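Local coordinates for protein histone-lysine N-methyltransferase, H3 lysine-9 specific SUVH4 (Arabidopsis thaliana, PDB 4QEO) that methylates histone H3 at its ninth-position lysine with S-adenosyl-L-methionine as methyl donor and binds methylated DNA, linking DNA methylation to epigenetic silencing, at residues Y52-I57 against E96-N101. Numbering follows the deposited sequence.
Sequences YPRKII and EKEYSN
Arg54 and Glu98 form the salt bridge of this contact, with NH2 of Arg54 2.9 Å from OE1 of Glu98. The carboxylate, carried out by an extended glutamate chain, lies at the edge of the guanidinium, their planes only 14° apart, and OE1 receives the N-H on its syn lone pair. The bond is bent (136°). Arginine suits the place because its several N-H groups can serve two acids: NH1 pairs with Glu94, the stronger partner.

The apolar part rests on one close pair. Ile57 and Tyr99 run past each other in opposite directions, CD1 of Ile57 coming obliquely to CE1 of Tyr99 at 4.1 Å; Met91 of strand 88-91 touches both side chains. With CG beside its backbone N (chi1 -63°), Tyr99 sends its ring across to the loop between helix 36-46 and strand 68-69.

Tyrosine suits this place because, beyond the apolar ring, its hydroxyl meets a water, 2.9 Å from OH of Tyr99, that accepts the N-H of Ile57.

Residues 96-101 lie in the SRA domain, the methylated-DNA-binding part; Lys55 makes a long, weak ion pair with a DNA phosphate. With a single direct hydrogen bond, one apolar pair and one bridging water, this is a mixed surface contact, its salt bridge probably weakened by solvent.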
loop_
_atom_site.group_PDB
_atom_site.type_symbol
_atom_site.label_atom_id
_atom_site.label_comp_id
_atom_site.label_asym_id
_atom_site.label_seq_id
_atom_site.Cartn_x
_atom_site.Cartn_y
_atom_site.Cartn_z
ATOM N N TYR A 52 -8.077 -7.791 -15.102
ATOM C CA TYR A 52 -8.073 -7.739 -16.562
ATOM C C TYR A 52 -7.563 -9.066 -17.067
ATOM O O TYR A 52 -6.366 -9.196 -17.335
ATOM C CB TYR A 52 -7.166 -6.605 -17.068
ATOM C CG TYR A 52 -7.674 -5.240 -16.672
ATOM C CD1 TYR A 52 -8.820 -4.713 -17.256
ATOM C CD2 TYR A 52 -7.034 -4.493 -15.685
ATOM C CE1 TYR A 52 -9.304 -3.470 -16.891
ATOM C CE2 TYR A 52 -7.505 -3.251 -15.317
ATOM C CZ TYR A 52 -8.646 -2.747 -15.920
ATOM O OH TYR A 52 -9.117 -1.508 -15.556
ATOM N N PRO A 53 -8.465 -10.054 -17.194
ATOM C CA PRO A 53 -8.111 -11.447 -17.502
ATOM C C PRO A 53 -7.743 -11.677 -18.964
ATOM O O PRO A 53 -7.227 -12.756 -19.293
ATOM C CB PRO A 53 -9.397 -12.206 -17.170
ATOM C CG PRO A 53 -10.474 -11.233 -17.469
ATOM C CD PRO A 53 -9.926 -9.873 -17.090
ATOM N N ARG A 54 -8.002 -10.692 -19.822
ATOM C CA ARG A 54 -7.585 -10.767 -21.226
ATOM C C ARG A 54 -6.576 -9.665 -21.517
ATOM O O ARG A 54 -6.582 -8.607 -20.875
ATOM C CB ARG A 54 -8.783 -10.619 -22.172
ATOM C CG ARG A 54 -9.871 -11.692 -22.023
ATOM C CD ARG A 54 -9.450 -13.020 -22.645
ATOM N NE ARG A 54 -9.346 -12.943 -24.102
ATOM C CZ ARG A 54 -8.734 -13.853 -24.853
ATOM N NH1 ARG A 54 -8.168 -14.908 -24.281
ATOM N NH2 ARG A 54 -8.681 -13.712 -26.173
ATOM N N LYS A 55 -5.725 -9.901 -22.503
ATOM C CA LYS A 55 -4.707 -8.923 -22.846
ATOM C C LYS A 55 -5.275 -7.650 -23.462
ATOM O O LYS A 55 -6.331 -7.663 -24.094
ATOM C CB LYS A 55 -3.621 -9.566 -23.698
ATOM C CG LYS A 55 -2.885 -10.586 -22.867
ATOM C CD LYS A 55 -1.647 -11.065 -23.511
ATOM C CE LYS A 55 -0.788 -11.755 -22.485
ATOM N NZ LYS A 55 -1.472 -12.937 -21.958
ATOM N N ILE A 56 -4.579 -6.548 -23.212
ATOM C CA ILE A 56 -5.024 -5.225 -23.619
ATOM C C ILE A 56 -3.828 -4.474 -24.206
ATOM O O ILE A 56 -2.740 -4.456 -23.617
ATOM C CB ILE A 56 -5.606 -4.437 -22.413
ATOM C CG1 ILE A 56 -6.869 -5.128 -21.878
ATOM C CG2 ILE A 56 -5.899 -2.992 -22.792
ATOM C CD1 ILE A 56 -7.364 -4.562 -20.544
ATOM N N ILE A 57 -4.026 -3.888 -25.380
ATOM C CA ILE A 57 -3.042 -2.975 -25.957
ATOM C C ILE A 57 -3.262 -1.577 -25.417
ATOM O O ILE A 57 -4.382 -1.084 -25.440
ATOM C CB ILE A 57 -3.212 -2.892 -27.486
ATOM C CG1 ILE A 57 -2.754 -4.198 -28.128
ATOM C CG2 ILE A 57 -2.423 -1.704 -28.056
ATOM C CD1 ILE A 57 -3.227 -4.362 -29.577
ATOM N N GLU A 96 -5.876 -13.962 -32.619
ATOM C CA GLU A 96 -5.759 -13.679 -34.043
ATOM C C GLU A 96 -7.057 -13.185 -34.673
ATOM O O GLU A 96 -7.063 -12.204 -35.426
ATOM C CB GLU A 96 -5.204 -14.918 -34.741
ATOM C CG GLU A 96 -5.889 -15.369 -35.988
ATOM C CD GLU A 96 -5.213 -16.611 -36.536
ATOM O OE1 GLU A 96 -5.285 -17.661 -35.858
ATOM O OE2 GLU A 96 -4.585 -16.524 -37.616
ATOM N N LYS A 97 -8.159 -13.840 -34.324
ATOM C CA LYS A 97 -9.461 -13.516 -34.886
ATOM C C LYS A 97 -9.979 -12.181 -34.366
ATOM O O LYS A 97 -10.620 -11.430 -35.093
ATOM C CB LYS A 97 -10.459 -14.635 -34.573
ATOM C CG LYS A 97 -10.425 -15.798 -35.555
ATOM C CD LYS A 97 -11.016 -15.385 -36.896
ATOM C CE LYS A 97 -11.454 -16.593 -37.718
ATOM N NZ LYS A 97 -12.285 -16.203 -38.897
ATOM N N GLU A 98 -9.689 -11.889 -33.103
ATOM C CA GLU A 98 -10.077 -10.626 -32.494
ATOM C C GLU A 98 -9.357 -9.415 -33.086
ATOM O O GLU A 98 -9.925 -8.324 -33.159
ATOM C CB GLU A 98 -9.806 -10.669 -30.991
ATOM C CG GLU A 98 -10.963 -11.126 -30.164
ATOM C CD GLU A 98 -10.538 -11.421 -28.732
ATOM O OE1 GLU A 98 -9.898 -12.470 -28.507
ATOM O OE2 GLU A 98 -10.830 -10.604 -27.835
ATOM N N TYR A 99 -8.104 -9.596 -33.478
ATOM C CA TYR A 99 -7.312 -8.503 -34.031
ATOM C C TYR A 99 -6.912 -8.854 -35.455
ATOM O O TYR A 99 -5.727 -8.901 -35.785
ATOM C CB TYR A 99 -6.090 -8.213 -33.137
ATOM C CG TYR A 99 -6.497 -7.740 -31.758
ATOM C CD1 TYR A 99 -6.508 -6.388 -31.437
ATOM C CD2 TYR A 99 -6.918 -8.640 -30.790
ATOM C CE1 TYR A 99 -6.916 -5.947 -30.178
ATOM C CE2 TYR A 99 -7.332 -8.208 -29.529
ATOM C CZ TYR A 99 -7.331 -6.861 -29.230
ATOM O OH TYR A 99 -7.739 -6.434 -27.979
ATOM N N SER A 100 -7.916 -9.104 -36.296
ATOM C CA SER A 100 -7.689 -9.688 -37.626
ATOM C C SER A 100 -6.959 -8.756 -38.591
ATOM O O SER A 100 -6.451 -9.188 -39.619
ATOM C CB SER A 100 -8.999 -10.204 -38.252
ATOM O OG SER A 100 -10.019 -9.213 -38.252
ATOM N N ASN A 101 -6.898 -7.473 -38.254
ATOM C CA ASN A 101 -6.214 -6.531 -39.122
ATOM C C ASN A 101 -4.733 -6.434 -38.768
ATOM O O ASN A 101 -3.930 -5.891 -39.517
ATOM C CB ASN A 101 -6.923 -5.165 -39.148
ATOM C CG ASN A 101 -7.480 -4.750 -37.791
ATOM O OD1 ASN A 101 -7.706 -5.580 -36.910
ATOM N ND2 ASN A 101 -7.719 -3.451 -37.628
HETATM O O HOH W 1 -6.767 -3.987 -26.730
#